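Long-range contacts in alkylhalidase CmlS (Streptomyces venezuelae, PDB 3I3L), which is a flavin-dependent halogenase of chloramphenicol biosynthesis that carries its FAD covalently bound and probably acts as an oxidoreductase: residues A[26-31]-A[49-54]; A[102-107]-A[439-444]; A[149-154]-A[162-167]. One frame throughout, in Å; residues are numbered along the deposited sequence.

How the contacts relate
Contacts 1 and 3 are neighbours, with centres about 10 Å apart, and both hold the adenosine end of FAD. Contact 1 grips the ribose through Glu53, and contact 3 reads the adenine through Val151. They also touch directly: Glu53 O lies 2.9 Å from Thr149 N, a probable hydrogen bond, and Tyr52 CB lies 3.6 Å from Val151 CG2. Contact 2 sits on the opposite side of the chain's centre, its own centre about 44 Å from that of contact 1 and 50 Å from that of contact 3. It does not touch the cofactor; the Trp105 side chain is about 11 Å from that of Ser325, an FAD-binding residue.

Contact 1. Residues A[26-31]-A[49-54]. With FAD (flavin-adenine dinucleotide), chain B.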
loop_
_atom_site.group_PDB
_atom_site.type_symbol
_atom_site.label_atom_id
_atom_site.label_comp_id
_atom_site.label_asym_id
_atom_site.label_seq_id
_atom_site.Cartn_x
_atom_site.Cartn_y
_atom_site.Cartn_z
ATOM N N VAL A 26 -25.609 -7.524 -1.543
ATOM C CA VAL A 26 -24.551 -6.658 -2.052
ATOM C C VAL A 26 -24.089 -7.067 -3.415
ATOM O O VAL A 26 -23.660 -8.204 -3.590
ATOM C CB VAL A 26 -23.291 -6.668 -1.117
ATOM C CG1 VAL A 26 -22.291 -5.654 -1.624
ATOM C CG2 VAL A 26 -23.684 -6.378 0.322
ATOM N N ALA A 27 -24.163 -6.146 -4.373
ATOM C CA ALA A 27 -23.600 -6.341 -5.690
ATOM C C ALA A 27 -22.133 -5.868 -5.699
ATOM O O ALA A 27 -21.789 -4.835 -5.091
ATOM C CB ALA A 27 -24.346 -5.523 -6.739
ATOM N N ILE A 28 -21.284 -6.651 -6.373
ATOM C CA ILE A 28 -19.907 -6.323 -6.473
ATOM C C ILE A 28 -19.515 -6.292 -7.905
ATOM O O ILE A 28 -19.604 -7.299 -8.603
ATOM C CB ILE A 28 -19.005 -7.313 -5.715
ATOM C CG1 ILE A 28 -19.210 -7.187 -4.202
ATOM C CG2 ILE A 28 -17.495 -6.959 -5.993
ATOM C CD1 ILE A 28 -18.331 -8.345 -3.450
ATOM N N ILE A 29 -19.057 -5.140 -8.358
ATOM C CA ILE A 29 -18.572 -4.994 -9.750
ATOM C C ILE A 29 -17.088 -5.310 -9.839
ATOM O O ILE A 29 -16.274 -4.565 -9.283
ATOM C CB ILE A 29 -18.750 -3.503 -10.213
ATOM C CG1 ILE A 29 -20.205 -3.065 -10.093
ATOM C CG2 ILE A 29 -18.263 -3.267 -11.627
ATOM C CD1 ILE A 29 -20.384 -1.515 -9.935
ATOM N N GLY A 30 -16.725 -6.367 -10.585
ATOM C CA GLY A 30 -15.353 -6.770 -10.773
ATOM C C GLY A 30 -14.957 -7.978 -9.940
ATOM O O GLY A 30 -15.244 -8.053 -8.770
ATOM N N GLY A 31 -14.289 -8.949 -10.560
ATOM C CA GLY A 31 -13.814 -10.115 -9.811
ATOM C C GLY A 31 -12.299 -10.224 -9.712
ATOM O O GLY A 31 -11.770 -11.341 -9.619
ATOM N N VAL A 49 -23.880 -12.157 -1.322
ATOM C CA VAL A 49 -22.990 -11.496 -2.289
ATOM C C VAL A 49 -23.226 -11.953 -3.722
ATOM O O VAL A 49 -23.337 -13.153 -3.988
ATOM C CB VAL A 49 -21.499 -11.682 -1.915
ATOM C CG1 VAL A 49 -20.639 -11.056 -2.958
ATOM C CG2 VAL A 49 -21.198 -11.062 -0.523
ATOM N N THR A 50 -23.253 -10.998 -4.649
ATOM C CA THR A 50 -23.141 -11.321 -6.074
ATOM C C THR A 50 -21.954 -10.578 -6.767
ATOM O O THR A 50 -21.838 -9.392 -6.646
ATOM C CB THR A 50 -24.494 -11.105 -6.791
ATOM O OG1 THR A 50 -25.479 -12.001 -6.206
ATOM C CG2 THR A 50 -24.370 -11.405 -8.273
ATOM N N ILE A 51 -21.112 -11.302 -7.508
ATOM C CA ILE A 51 -19.995 -10.695 -8.198
ATOM C C ILE A 51 -20.195 -10.759 -9.701
ATOM O O ILE A 51 -20.315 -11.868 -10.265
ATOM C CB ILE A 51 -18.662 -11.412 -7.867
ATOM C CG1 ILE A 51 -18.398 -11.398 -6.347
ATOM C CG2 ILE A 51 -17.564 -10.772 -8.655
ATOM C CD1 ILE A 51 -17.193 -12.245 -5.897
ATOM N N TYR A 52 -20.171 -9.583 -10.348
ATOM C CA TYR A 52 -20.268 -9.435 -11.795
ATOM C C TYR A 52 -18.903 -9.067 -12.386
ATOM O O TYR A 52 -18.371 -8.010 -12.076
ATOM C CB TYR A 52 -21.247 -8.318 -12.136
ATOM C CG TYR A 52 -22.639 -8.526 -11.568
ATOM C CD1 TYR A 52 -23.598 -9.294 -12.263
ATOM C CD2 TYR A 52 -22.999 -7.973 -10.357
ATOM C CE1 TYR A 52 -24.870 -9.513 -11.767
ATOM C CE2 TYR A 52 -24.276 -8.187 -9.819
ATOM C CZ TYR A 52 -25.205 -8.970 -10.545
ATOM O OH TYR A 52 -26.433 -9.211 -10.059
ATOM N N GLU A 53 -18.313 -9.982 -13.173
ATOM C CA GLU A 53 -17.032 -9.793 -13.819
ATOM C C GLU A 53 -17.225 -9.796 -15.334
ATOM O O GLU A 53 -17.824 -10.742 -15.884
ATOM C CB GLU A 53 -16.086 -10.918 -13.381
ATOM C CG GLU A 53 -14.809 -11.079 -14.234
ATOM C CD GLU A 53 -13.961 -9.809 -14.295
ATOM O OE1 GLU A 53 -13.585 -9.310 -13.220
ATOM O OE2 GLU A 53 -13.684 -9.297 -15.406
ATOM N N ARG A 54 -16.760 -8.750 -16.022
ATOM C CA ARG A 54 -17.029 -8.667 -17.496
ATOM C C ARG A 54 -16.230 -9.696 -18.314
ATOM O O ARG A 54 -16.602 -10.028 -19.452
ATOM C CB ARG A 54 -16.699 -7.270 -18.035
ATOM C CG ARG A 54 -15.217 -6.888 -17.820
ATOM C CD ARG A 54 -14.877 -5.521 -18.369
ATOM N NE ARG A 54 -13.421 -5.255 -18.223
ATOM C CZ ARG A 54 -12.851 -4.064 -18.428
ATOM N NH1 ARG A 54 -13.619 -3.003 -18.777
ATOM N NH2 ARG A 54 -11.523 -3.916 -18.249
HETATM P PA FAD B . -8.198 -5.169 -11.254
HETATM O O1A FAD B . -8.070 -4.303 -12.486
HETATM O O2A FAD B . -7.079 -6.113 -10.985
HETATM O O5B FAD B . -9.598 -6.001 -11.371
HETATM C C5B FAD B . -10.783 -5.353 -11.786
HETATM C C4B FAD B . -11.717 -6.310 -12.561
HETATM O O4B FAD B . -12.937 -5.587 -12.848
HETATM C C3B FAD B . -11.147 -6.744 -13.890
HETATM O O3B FAD B . -11.030 -8.134 -13.921
HETATM C C2B FAD B . -12.171 -6.268 -14.933
HETATM O O2B FAD B . -12.425 -7.257 -15.880
HETATM C C1B FAD B . -13.418 -5.983 -14.111
HETATM N N9A FAD B . -14.321 -4.949 -14.580
HETATM C C8A FAD B . -13.996 -3.700 -15.022
HETATM N N7A FAD B . -15.135 -3.041 -15.329
HETATM C C5A FAD B . -16.186 -3.879 -15.170
HETATM C C6A FAD B . -17.545 -3.714 -15.362
HETATM N N6A FAD B . -18.040 -2.562 -15.777
HETATM N N1A FAD B . -18.368 -4.763 -15.052
HETATM C C2A FAD B . -17.876 -5.964 -14.604
HETATM N N3A FAD B . -16.536 -6.104 -14.410
HETATM C C4A FAD B . -15.698 -5.080 -14.685
HETATM N N1 FAD B . 0.303 -4.215 -7.907
HETATM C C2 FAD B . 1.013 -5.012 -7.024
HETATM O O2 FAD B . 0.471 -5.313 -5.970
HETATM N N3 FAD B . 2.287 -5.429 -7.306
HETATM C C4 FAD B . 2.896 -5.071 -8.480
HETATM O O4 FAD B . 4.072 -5.493 -8.725
HETATM C C4X FAD B . 2.202 -4.242 -9.363
HETATM N N5 FAD B . 2.775 -3.880 -10.551
HETATM C C5X FAD B . 2.042 -3.151 -11.460
HETATM C C6 FAD B . 2.624 -2.764 -12.676
HETATM C C7 FAD B . 1.915 -1.969 -13.545
HETATM C C7M FAD B . 2.505 -1.552 -14.871
HETATM C C8 FAD B . 0.611 -1.616 -13.212
HETATM C C8M FAD B . -0.222 -0.849 -14.159
HETATM C C9 FAD B . 0.031 -1.956 -11.986
HETATM C C9A FAD B . 0.781 -2.740 -11.123
HETATM N N10 FAD B . 0.181 -3.118 -9.956
HETATM C C10 FAD B . 0.891 -3.819 -9.056
HETATM C "C1'" FAD B . -1.141 -2.494 -9.663
HETATM C "C2'" FAD B . -2.178 -3.567 -9.428
HETATM O "O2'" FAD B . -2.119 -4.447 -10.477
HETATM C "C3'" FAD B . -3.584 -3.073 -9.211
HETATM O "O3'" FAD B . -3.611 -2.226 -8.084
HETATM C "C4'" FAD B . -4.554 -4.268 -8.931
HETATM O "O4'" FAD B . -4.731 -5.071 -10.065
HETATM C "C5'" FAD B . -5.929 -3.730 -8.556
HETATM O "O5'" FAD B . -6.792 -4.781 -8.229
HETATM P P FAD B . -8.328 -4.495 -8.458
HETATM O O1P FAD B . -8.677 -3.137 -7.889
HETATM O O2P FAD B . -9.142 -5.705 -8.012
HETATM O O3P FAD B . -8.491 -4.210 -10.043
#
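Ile28 CD1 packs on Val49 CG1 at 3.6 Å, on one face of the parallel strands 26-29 and 49-52. On the other, Ala27 CB meets the edge of the Tyr52 ring at CE2. Four backbone bonds link the strands, starting with Thr50 N to Val26 O.

Past the strand end, Glu53 CB lies 3.9 Å from Gly31 N. CG stands anti to the backbone N (chi1 165°), and a bend at chi2 (57°) turns the carboxylate toward the ribose. Glu53 CD lies 3.4 Å from both FAD O2B and FAD O3B. Glu53 OE1 accepts from Gly31 N at 2.8 Å, on its anti side and somewhat out of the carboxylate plane, and from FAD O3B at 2.9 Å. Glu53 OE2 accepts from Ser55 N; its 2.4 Å to FAD O2B is doubtfully short. Arg54 NE adds a bond to FAD O2B at 3.2 Å, and its guanidinium lays one face over FAD C8A.

A CB on Gly30 would clash with FAD O4B. The parallel strands, the glycine turn and the acidic residue just after the second strand are characteristic of the Rossmann-type beta-alpha-beta dinucleotide-binding motif, here completed by helix 33-44.

Contact 2. Residues A[102-107]-A[439-444]; sequences QAPWTF and GRHQRP
His441 and Thr106 meet through their side chains: Thr106 OG1 and His441 NE2 share a hydrogen bond of 2.8 Å. The hydroxyl lies at the edge of the imidazole, near its plane. The face of the same ring receives Pro104. Pro104 CB sits 3.6 Å from the centroid of the His441 ring, only 16° off the normal, in a CH-pi contact shifted toward ND1. The His441 CG lies beside its own backbone N (chi1 -64°), which lays the ring over the proline and carries NE2 on to the threonine.

Two backbone bonds pin these groups. His441 N donates to Pro104 O at 3.0 Å. Thr106 N donates to Gly439 O at 2.9 Å. Between them Trp105 and Arg440 form a single backbone bridge. Gly439 is pressed close here, since a CB would clash with Thr106 O and with Trp105 CE3. Farther along, Ala103 CB packs against Arg443 O at 3.8 Å.

The next shell sets these residues. Thr106 OG1 is also bonded to Thr95 OG1 of strand 89-97, Phe450 stacks on the His441 ring, and Arg443 forms a salt bridge with Glu454. The contact therefore joins an antiparallel strand of the large mixed sheet to the loop after helix 430-439, 332 residues on.

Chemically, the imidazole offers its edge nitrogen to a hydroxyl and its pi face to the proline C-H. The Thr106 hydroxyl, held by both His441 and Thr95, links the loop to the sheet through a chain of polar groups.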
loop_
_atom_site.group_PDB
_atom_site.type_symbol
_atom_site.label_atom_id
_atom_site.label_comp_id
_atom_site.label_asym_id
_atom_site.label_seq_id
_atom_site.Cartn_x
_atom_site.Cartn_y
_atom_site.Cartn_z
ATOM N N GLN A 102 25.303 4.148 -6.932
ATOM C CA GLN A 102 24.930 4.019 -5.533
ATOM C C GLN A 102 25.060 2.567 -5.198
ATOM O O GLN A 102 24.821 1.697 -6.029
ATOM C CB GLN A 102 23.480 4.486 -5.274
ATOM C CG GLN A 102 23.195 5.918 -5.724
ATOM C CD GLN A 102 23.868 6.969 -4.847
ATOM O OE1 GLN A 102 23.609 7.045 -3.644
ATOM N NE2 GLN A 102 24.732 7.783 -5.454
ATOM N N ALA A 103 25.448 2.300 -3.967
ATOM C CA ALA A 103 25.345 0.947 -3.428
ATOM C C ALA A 103 23.854 0.520 -3.554
ATOM O O ALA A 103 22.958 1.349 -3.366
ATOM C CB ALA A 103 25.756 1.001 -1.950
ATOM N N PRO A 104 23.598 -0.742 -3.828
ATOM C CA PRO A 104 22.225 -1.301 -3.776
ATOM C C PRO A 104 21.596 -1.193 -2.395
ATOM O O PRO A 104 22.318 -1.137 -1.420
ATOM C CB PRO A 104 22.426 -2.798 -4.123
ATOM C CG PRO A 104 23.750 -2.853 -4.837
ATOM C CD PRO A 104 24.607 -1.751 -4.225
ATOM N N TRP A 105 20.270 -1.122 -2.313
ATOM C CA TRP A 105 19.612 -1.356 -1.027
ATOM C C TRP A 105 18.433 -2.331 -1.080
ATOM O O TRP A 105 17.790 -2.477 -2.129
ATOM C CB TRP A 105 19.244 -0.041 -0.311
ATOM C CG TRP A 105 18.075 0.668 -0.892
ATOM C CD1 TRP A 105 18.071 1.622 -1.908
ATOM C CD2 TRP A 105 16.722 0.519 -0.457
ATOM N NE1 TRP A 105 16.766 2.061 -2.113
ATOM C CE2 TRP A 105 15.927 1.398 -1.241
ATOM C CE3 TRP A 105 16.096 -0.285 0.540
ATOM C CZ2 TRP A 105 14.536 1.475 -1.086
ATOM C CZ3 TRP A 105 14.699 -0.152 0.741
ATOM C CH2 TRP A 105 13.940 0.709 -0.084
ATOM N N THR A 106 18.179 -3.042 0.024
ATOM C CA THR A 106 17.126 -4.029 0.052
ATOM C C THR A 106 16.167 -3.813 1.225
ATOM O O THR A 106 16.629 -3.624 2.364
ATOM C CB THR A 106 17.743 -5.441 0.147
ATOM O OG1 THR A 106 18.433 -5.723 -1.075
ATOM C CG2 THR A 106 16.661 -6.544 0.422
ATOM N N PHE A 107 14.859 -3.868 0.945
ATOM C CA PHE A 107 13.828 -3.804 1.988
ATOM C C PHE A 107 13.334 -5.185 2.395
ATOM O O PHE A 107 12.544 -5.794 1.679
ATOM C CB PHE A 107 12.639 -2.929 1.544
ATOM C CG PHE A 107 11.568 -2.752 2.621
ATOM C CD1 PHE A 107 11.887 -2.226 3.889
ATOM C CD2 PHE A 107 10.248 -3.133 2.390
ATOM C CE1 PHE A 107 10.903 -2.077 4.889
ATOM C CE2 PHE A 107 9.238 -2.955 3.404
ATOM C CZ PHE A 107 9.576 -2.430 4.626
ATOM N N GLY A 439 18.800 -0.469 4.676
ATOM C CA GLY A 439 18.897 -1.482 3.681
ATOM C C GLY A 439 20.122 -1.479 2.791
ATOM O O GLY A 439 20.255 -2.311 1.885
ATOM N N ARG A 440 21.040 -0.565 3.053
ATOM C CA ARG A 440 22.233 -0.397 2.232
ATOM C C ARG A 440 23.115 -1.637 2.280
ATOM O O ARG A 440 23.502 -2.078 3.356
ATOM C CB ARG A 440 23.017 0.826 2.743
ATOM C CG ARG A 440 24.301 1.132 1.957
ATOM C CD ARG A 440 25.023 2.443 2.461
ATOM N NE ARG A 440 24.130 3.606 2.691
ATOM C CZ ARG A 440 23.574 4.344 1.718
ATOM N NH1 ARG A 440 23.784 4.052 0.428
ATOM N NH2 ARG A 440 22.787 5.374 2.031
ATOM N N HIS A 441 23.405 -2.220 1.106
ATOM C CA HIS A 441 24.404 -3.304 0.990
ATOM C C HIS A 441 25.781 -2.762 1.381
ATOM O O HIS A 441 26.091 -1.561 1.218
ATOM C CB HIS A 441 24.482 -3.863 -0.419
ATOM C CG HIS A 441 23.223 -4.531 -0.893
ATOM N ND1 HIS A 441 23.207 -5.419 -1.955
ATOM C CD2 HIS A 441 21.935 -4.436 -0.453
ATOM C CE1 HIS A 441 21.970 -5.851 -2.142
ATOM N NE2 HIS A 441 21.181 -5.278 -1.233
ATOM N N GLN A 442 26.626 -3.653 1.886
ATOM C CA GLN A 442 27.915 -3.220 2.439
ATOM C C GLN A 442 29.074 -3.330 1.435
ATOM O O GLN A 442 30.223 -3.546 1.801
ATOM C CB GLN A 442 28.186 -3.980 3.725
ATOM C CG GLN A 442 27.078 -3.803 4.770
ATOM C CD GLN A 442 26.969 -2.366 5.246
ATOM O OE1 GLN A 442 26.026 -1.643 4.886
ATOM N NE2 GLN A 442 27.933 -1.934 6.035
ATOM N N ARG A 443 28.739 -3.188 0.159
ATOM C CA ARG A 443 29.706 -3.153 -0.905
ATOM C C ARG A 443 29.075 -2.292 -1.987
ATOM O O ARG A 443 27.852 -2.113 -1.976
ATOM C CB ARG A 443 29.969 -4.589 -1.419
ATOM C CG ARG A 443 28.808 -5.217 -2.189
ATOM C CD ARG A 443 28.867 -6.733 -2.176
ATOM N NE ARG A 443 29.049 -7.235 -0.819
ATOM C CZ ARG A 443 28.066 -7.479 0.051
ATOM N NH1 ARG A 443 26.778 -7.277 -0.274
ATOM N NH2 ARG A 443 28.370 -7.938 1.269
ATOM N N PRO A 444 29.878 -1.818 -2.962
ATOM C CA PRO A 444 29.408 -0.831 -3.957
ATOM C C PRO A 444 28.455 -1.398 -4.995
ATOM O O PRO A 444 27.708 -0.646 -5.622
ATOM C CB PRO A 444 30.711 -0.363 -4.655
ATOM C CG PRO A 444 31.879 -1.070 -3.875
ATOM C CD PRO A 444 31.259 -2.267 -3.231
#

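Contact 3. Residues A[149-154]-A[162-167]; sequences TPVTDV and VVLTVR. With FAD (flavin-adenine dinucleotide), chain B.
Val151 and Val166 form a non-hydrogen-bonded pair in a beta hairpin of strands 151-155 and 162-168. A classic beta bulge interrupts it, with Thr152 and Asp153 both facing Thr165.

The backbone bonds define the bulge. Thr165 O accepts from Thr152 N at 2.7 Å and from Asp153 N at 3.1 Å. Thr165 N returns a bond to Asp153 O, and Arg167 N donates to Pro150 O.

Bonds to the cofactor come from one residue. Val151 N donates to FAD N1A at 2.8 Å in an almost straight bond (175°). Val151 O accepts from FAD N6A at 3.0 Å. The strand thereby recognises the adenine by its amino group and ring nitrogen.

Apolar packing fills the face turned to strands 25-29 and 48-52. Val151 CG1, anti to the backbone N (chi1 172°), meets Leu164 CG, while Val151 CG2 meets Val166 CG2 at 4.0 Å. Val154 CG1 continues the row against Leu164 CD1. Ile29 packs against Val151 from the neighbouring sheet. With an alanine here the CG1 and CG2 contacts go, which is likely to leave a gap beside Leu164 and Val166.

Polar and mixed contacts complete the pairing. Thr152 CG2 touches Thr165 CG2, and the Thr152 hydroxyl sits over one face of the Arg167 guanidinium. Asp153 and Thr165 share the other face of the hairpin, where a water ties them together: it donates to Asp153 OD2 at 2.7 Å and to Val163 O at 2.9 Å, and accepts from Thr165 OG1 at 2.9 Å.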
loop_
_atom_site.group_PDB
_atom_site.type_symbol
_atom_site.label_atom_id
_atom_site.label_comp_id
_atom_site.label_asym_id
_atom_site.label_seq_id
_atom_site.Cartn_x
_atom_site.Cartn_y
_atom_site.Cartn_z
ATOM N N THR A 149 -20.080 -10.925 -17.702
ATOM C CA THR A 149 -21.314 -10.203 -17.409
ATOM C C THR A 149 -20.900 -8.788 -16.962
ATOM O O THR A 149 -20.795 -8.531 -15.762
ATOM C CB THR A 149 -22.128 -10.911 -16.259
ATOM O OG1 THR A 149 -22.396 -12.272 -16.597
ATOM C CG2 THR A 149 -23.465 -10.245 -16.017
ATOM N N PRO A 150 -20.603 -7.892 -17.921
ATOM C CA PRO A 150 -20.196 -6.570 -17.570
ATOM C C PRO A 150 -21.338 -5.766 -16.938
ATOM O O PRO A 150 -22.493 -5.908 -17.347
ATOM C CB PRO A 150 -19.834 -5.940 -18.934
ATOM C CG PRO A 150 -20.505 -6.759 -19.950
ATOM C CD PRO A 150 -20.553 -8.114 -19.385
ATOM N N VAL A 151 -21.007 -4.923 -15.971
ATOM C CA VAL A 151 -21.984 -3.992 -15.390
ATOM C C VAL A 151 -21.953 -2.702 -16.197
ATOM O O VAL A 151 -20.971 -1.966 -16.236
ATOM C CB VAL A 151 -21.709 -3.672 -13.959
ATOM C CG1 VAL A 151 -22.646 -2.552 -13.461
ATOM C CG2 VAL A 151 -21.796 -4.912 -13.080
ATOM N N THR A 152 -23.071 -2.430 -16.831
ATOM C CA THR A 152 -23.178 -1.478 -17.900
ATOM C C THR A 152 -23.695 -0.139 -17.375
ATOM O O THR A 152 -23.530 0.897 -18.009
ATOM C CB THR A 152 -24.176 -2.122 -18.934
ATOM O OG1 THR A 152 -23.395 -2.705 -20.007
ATOM C CG2 THR A 152 -25.190 -1.147 -19.416
ATOM N N ASP A 153 -24.316 -0.153 -16.209
ATOM C CA ASP A 153 -24.830 1.090 -15.623
ATOM C C ASP A 153 -25.097 0.853 -14.155
ATOM O O ASP A 153 -25.400 -0.249 -13.765
ATOM C CB ASP A 153 -26.115 1.584 -16.286
ATOM C CG ASP A 153 -26.618 2.915 -15.662
ATOM O OD1 ASP A 153 -26.091 3.988 -16.030
ATOM O OD2 ASP A 153 -27.521 2.870 -14.804
ATOM N N VAL A 154 -24.953 1.906 -13.352
ATOM C CA VAL A 154 -25.062 1.816 -11.902
ATOM C C VAL A 154 -25.879 3.030 -11.503
ATOM O O VAL A 154 -25.470 4.179 -11.767
ATOM C CB VAL A 154 -23.681 1.896 -11.178
ATOM C CG1 VAL A 154 -23.861 1.866 -9.674
ATOM C CG2 VAL A 154 -22.792 0.716 -11.613
ATOM N N VAL A 162 -29.720 0.318 -4.668
ATOM C CA VAL A 162 -28.854 0.506 -5.815
ATOM C C VAL A 162 -29.457 -0.318 -6.936
ATOM O O VAL A 162 -29.837 -1.436 -6.686
ATOM C CB VAL A 162 -27.388 -0.006 -5.517
ATOM C CG1 VAL A 162 -26.571 -0.052 -6.761
ATOM C CG2 VAL A 162 -26.703 0.879 -4.451
ATOM N N VAL A 163 -29.525 0.224 -8.162
ATOM C CA VAL A 163 -29.902 -0.571 -9.327
ATOM C C VAL A 163 -28.850 -0.665 -10.403
ATOM O O VAL A 163 -28.535 0.289 -10.994
ATOM C CB VAL A 163 -31.227 -0.057 -9.932
ATOM C CG1 VAL A 163 -31.699 -0.987 -11.066
ATOM C CG2 VAL A 163 -32.285 0.028 -8.833
ATOM N N LEU A 164 -28.386 -1.868 -10.710
ATOM C CA LEU A 164 -27.369 -2.070 -11.742
ATOM C C LEU A 164 -27.959 -2.531 -13.059
ATOM O O LEU A 164 -28.882 -3.339 -13.074
ATOM C CB LEU A 164 -26.371 -3.144 -11.267
ATOM C CG LEU A 164 -25.207 -2.663 -10.378
ATOM C CD1 LEU A 164 -25.691 -2.005 -9.191
ATOM C CD2 LEU A 164 -24.401 -3.858 -9.998
ATOM N N THR A 165 -27.426 -2.040 -14.163
ATOM C CA THR A 165 -27.740 -2.675 -15.429
ATOM C C THR A 165 -26.574 -3.513 -15.841
ATOM O O THR A 165 -25.433 -3.051 -15.790
ATOM C CB THR A 165 -28.122 -1.704 -16.525
ATOM O OG1 THR A 165 -29.235 -0.936 -16.083
ATOM C CG2 THR A 165 -28.529 -2.461 -17.796
ATOM N N VAL A 166 -26.876 -4.737 -16.266
ATOM C CA VAL A 166 -25.904 -5.817 -16.558
ATOM C C VAL A 166 -26.188 -6.420 -17.957
ATOM O O VAL A 166 -27.363 -6.590 -18.345
ATOM C CB VAL A 166 -26.125 -6.884 -15.464
ATOM C CG1 VAL A 166 -26.145 -8.240 -15.994
ATOM C CG2 VAL A 166 -25.166 -6.676 -14.294
ATOM N N ARG A 167 -25.134 -6.738 -18.722
ATOM C CA ARG A 167 -25.318 -7.395 -20.024
ATOM C C ARG A 167 -25.166 -8.886 -19.894
ATOM O O ARG A 167 -24.050 -9.377 -19.776
ATOM C CB ARG A 167 -24.369 -6.856 -21.096
ATOM C CG ARG A 167 -25.038 -5.904 -22.088
ATOM C CD ARG A 167 -24.455 -5.954 -23.536
ATOM N NE ARG A 167 -22.975 -6.003 -23.583
ATOM C CZ ARG A 167 -22.155 -4.936 -23.706
ATOM N NH1 ARG A 167 -20.835 -5.116 -23.719
ATOM N NH2 ARG A 167 -22.638 -3.684 -23.813
HETATM P PA FAD B . -8.198 -5.169 -11.254
HETATM O O1A FAD B . -8.070 -4.303 -12.486
HETATM O O2A FAD B . -7.079 -6.113 -10.985
HETATM O O5B FAD B . -9.598 -6.001 -11.371
HETATM C C5B FAD B . -10.783 -5.353 -11.786
HETATM C C4B FAD B . -11.717 -6.310 -12.561
HETATM O O4B FAD B . -12.937 -5.587 -12.848
HETATM C C3B FAD B . -11.147 -6.744 -13.890
HETATM O O3B FAD B . -11.030 -8.134 -13.921
HETATM C C2B FAD B . -12.171 -6.268 -14.933
HETATM O O2B FAD B . -12.425 -7.257 -15.880
HETATM C C1B FAD B . -13.418 -5.983 -14.111
HETATM N N9A FAD B . -14.321 -4.949 -14.580
HETATM C C8A FAD B . -13.996 -3.700 -15.022
HETATM N N7A FAD B . -15.135 -3.041 -15.329
HETATM C C5A FAD B . -16.186 -3.879 -15.170
HETATM C C6A FAD B . -17.545 -3.714 -15.362
HETATM N N6A FAD B . -18.040 -2.562 -15.777
HETATM N N1A FAD B . -18.368 -4.763 -15.052
HETATM C C2A FAD B . -17.876 -5.964 -14.604
HETATM N N3A FAD B . -16.536 -6.104 -14.410
HETATM C C4A FAD B . -15.698 -5.080 -14.685
HETATM N N1 FAD B . 0.303 -4.215 -7.907
HETATM C C2 FAD B . 1.013 -5.012 -7.024
HETATM O O2 FAD B . 0.471 -5.313 -5.970
HETATM N N3 FAD B . 2.287 -5.429 -7.306
HETATM C C4 FAD B . 2.896 -5.071 -8.480
HETATM O O4 FAD B . 4.072 -5.493 -8.725
HETATM C C4X FAD B . 2.202 -4.242 -9.363
HETATM N N5 FAD B . 2.775 -3.880 -10.551
HETATM C C5X FAD B . 2.042 -3.151 -11.460
HETATM C C6 FAD B . 2.624 -2.764 -12.676
HETATM C C7 FAD B . 1.915 -1.969 -13.545
HETATM C C7M FAD B . 2.505 -1.552 -14.871
HETATM C C8 FAD B . 0.611 -1.616 -13.212
HETATM C C8M FAD B . -0.222 -0.849 -14.159
HETATM C C9 FAD B . 0.031 -1.956 -11.986
HETATM C C9A FAD B . 0.781 -2.740 -11.123
HETATM N N10 FAD B . 0.181 -3.118 -9.956
HETATM C C10 FAD B . 0.891 -3.819 -9.056
HETATM C "C1'" FAD B . -1.141 -2.494 -9.663
HETATM C "C2'" FAD B . -2.178 -3.567 -9.428
HETATM O "O2'" FAD B . -2.119 -4.447 -10.477
HETATM C "C3'" FAD B . -3.584 -3.073 -9.211
HETATM O "O3'" FAD B . -3.611 -2.226 -8.084
HETATM C "C4'" FAD B . -4.554 -4.268 -8.931
HETATM O "O4'" FAD B . -4.731 -5.071 -10.065
HETATM C "C5'" FAD B . -5.929 -3.730 -8.556
HETATM O "O5'" FAD B . -6.792 -4.781 -8.229
HETATM P P FAD B . -8.328 -4.495 -8.458
HETATM O O1P FAD B . -8.677 -3.137 -7.889
HETATM O O2P FAD B . -9.142 -5.705 -8.012
HETATM O O3P FAD B . -8.491 -4.210 -10.043
HETATM O O HOH W 1 -29.129 0.880 -13.797
#